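Local structure of MutT/NUDIX family protein (Bacillus thuringiensis str. Al Hakam, 3ID9) at residues 35-40 and 67-72. The protein probably hydrolyses nucleoside diphosphates linked to another group, as other members of the MutT/NUDIX family do, though its own substrate is not established. Numbering follows the deposited sequence.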
# COMPACT_ATOMS: atom_id res chain seq x y z
N LYS B 35 -23.41 1.17 -1.40
CA LYS B 35 -23.48 1.52 0.02
C LYS B 35 -22.23 1.03 0.71
O LYS B 35 -21.67 0.00 0.33
CB LYS B 35 -24.69 0.87 0.69
CG LYS B 35 -26.03 1.27 0.11
CD LYS B 35 -27.12 0.45 0.77
CE LYS B 35 -28.48 0.71 0.15
NZ LYS B 35 -29.52 -0.13 0.80
N VAL B 36 -21.81 1.75 1.74
CA VAL B 36 -20.62 1.38 2.49
C VAL B 36 -20.99 0.86 3.87
O VAL B 36 -21.88 1.39 4.52
CB VAL B 36 -19.66 2.58 2.66
CG1 VAL B 36 -18.37 2.12 3.31
CG2 VAL B 36 -19.35 3.18 1.31
N LEU B 37 -20.28 -0.17 4.32
CA LEU B 37 -20.52 -0.75 5.63
C LEU B 37 -19.95 0.13 6.74
O LEU B 37 -18.75 0.35 6.80
CB LEU B 37 -19.87 -2.13 5.69
CG LEU B 37 -19.84 -3.08 6.90
CD1 LEU B 37 -20.08 -2.36 8.21
CD2 LEU B 37 -20.88 -4.16 6.69
N LEU B 38 -20.81 0.65 7.62
CA LEU B 38 -20.33 1.43 8.75
C LEU B 38 -20.62 0.63 10.00
O LEU B 38 -21.57 -0.14 10.06
CB LEU B 38 -20.99 2.80 8.85
CG LEU B 38 -20.72 3.77 7.69
CD1 LEU B 38 -21.24 5.16 8.08
CD2 LEU B 38 -19.22 3.80 7.37
N VAL B 39 -19.78 0.83 10.99
CA VAL B 39 -19.85 0.16 12.26
C VAL B 39 -20.01 1.22 13.34
O VAL B 39 -19.62 2.38 13.15
CB VAL B 39 -18.55 -0.67 12.46
CG1 VAL B 39 -18.18 -0.79 13.91
CG2 VAL B 39 -18.73 -2.04 11.85
N LYS B 40 -20.59 0.85 14.48
CA LYS B 40 -20.76 1.82 15.55
C LYS B 40 -19.64 1.61 16.56
O LYS B 40 -19.41 0.49 17.03
CB LYS B 40 -22.12 1.62 16.23
CG LYS B 40 -22.51 2.74 17.17
CD LYS B 40 -23.12 3.91 16.42
CE LYS B 40 -24.60 4.10 16.80
NZ LYS B 40 -24.80 4.35 18.26
N ARG B 67 -9.58 -10.15 10.93
CA ARG B 67 -9.91 -10.25 12.35
C ARG B 67 -10.80 -9.09 12.81
O ARG B 67 -11.81 -9.31 13.48
CB ARG B 67 -8.64 -10.29 13.21
CG ARG B 67 -8.92 -10.21 14.71
CD ARG B 67 -7.65 -10.32 15.54
NE ARG B 67 -6.66 -9.31 15.18
CZ ARG B 67 -6.86 -8.00 15.26
NH1 ARG B 67 -8.02 -7.52 15.69
NH2 ARG B 67 -5.90 -7.16 14.88
N GLU B 68 -10.41 -7.86 12.47
CA GLU B 68 -11.19 -6.70 12.86
C GLU B 68 -12.58 -6.82 12.24
O GLU B 68 -13.59 -6.54 12.89
CB GLU B 68 -10.52 -5.42 12.38
CG GLU B 68 -9.27 -5.01 13.14
CD GLU B 68 -9.55 -4.51 14.54
OE1 GLU B 68 -10.61 -3.86 14.74
OE2 GLU B 68 -8.71 -4.74 15.44
N MSE B 69 -12.62 -7.25 10.99
CA MSE B 69 -13.88 -7.38 10.30
C MSE B 69 -14.87 -8.31 11.00
O MSE B 69 -16.07 -8.00 11.09
CB MSE B 69 -13.65 -7.82 8.87
CG MSE B 69 -14.55 -7.14 7.87
SE MSE B 69 -14.66 -5.18 8.02
CE MSE B 69 -16.37 -5.01 7.14
N ARG B 70 -14.41 -9.46 11.51
CA ARG B 70 -15.37 -10.33 12.17
C ARG B 70 -15.62 -10.03 13.64
O ARG B 70 -16.56 -10.56 14.22
CB ARG B 70 -15.05 -11.81 11.94
CG ARG B 70 -13.65 -12.31 12.21
CD ARG B 70 -13.46 -13.61 11.41
NE ARG B 70 -12.15 -14.22 11.60
CZ ARG B 70 -11.65 -15.20 10.84
NH1 ARG B 70 -12.35 -15.68 9.82
NH2 ARG B 70 -10.45 -15.69 11.10
N GLU B 71 -14.82 -9.16 14.24
CA GLU B 71 -15.04 -8.79 15.63
C GLU B 71 -16.04 -7.63 15.65
O GLU B 71 -16.78 -7.45 16.61
CB GLU B 71 -13.75 -8.34 16.31
CG GLU B 71 -12.59 -9.33 16.22
CD GLU B 71 -11.39 -8.92 17.08
OE1 GLU B 71 -11.08 -7.71 17.13
OE2 GLU B 71 -10.76 -9.81 17.69
N GLU B 72 -16.06 -6.84 14.58
CA GLU B 72 -16.96 -5.69 14.51
C GLU B 72 -18.20 -5.88 13.65
O GLU B 72 -19.16 -5.13 13.80
CB GLU B 72 -16.18 -4.46 14.03
CG GLU B 72 -14.99 -4.09 14.93
CD GLU B 72 -14.20 -2.87 14.44
OE1 GLU B 72 -13.72 -2.89 13.29
OE2 GLU B 72 -14.06 -1.90 15.21
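Leu-37 and Val-39 of strand 35-40 meet Met-69 and Glu-72 of the Nudix-box helix in a small, buried, mainly apolar contact. It joins the last turn of helix 61-72 to the mixed beta sheet of the Nudix fold. Residues 53-74 match the Nudix box, the loop-helix-loop signature of the family, whose helix usually supplies glutamates for metal binding.

Alternation along the strand sets the pattern. Leu-37 and Val-39 point toward the helix, and Lys-40 points away. Met-69 is present as selenomethionine. Its chain bends at chi2 (49°), and its terminal methyl bridges to the strand. Met-69 CE lies 4.0 Å from Leu-37 CG, and the two side chains run past each other in opposite directions. Leu-30 of the neighbouring strand 23-32 touches both side chains. Pro-51 of strand 48-54 borders Met-69 and also Glu-72. Earlier in the helix, Arg-67 NH1 forms a salt bridge with Glu-68 OE2. Arg-67 NE is also paired with Glu-59.

Val-39 packs beside the end of the helix, where the CA atoms of the two segments come nearest, 6.9 Å between Val-39 and Glu-72. The side chains of the two residues cross at about a right angle. Glu-72 gives the aliphatic base of its side chain to the contact. With chi1 at -59° and the chain straight beyond CG, CB stays against Val-39 while the carboxylate reaches Gly-52, whose backbone N hydrogen-bonds OE1. Both methyls of Val-39 touch this base, and Val-39 CG2 is 4.1 Å from Glu-72 CB. The same methyl also meets the helix backbone: Val-39 CG2 lies 3.7 Å from Glu-72 O.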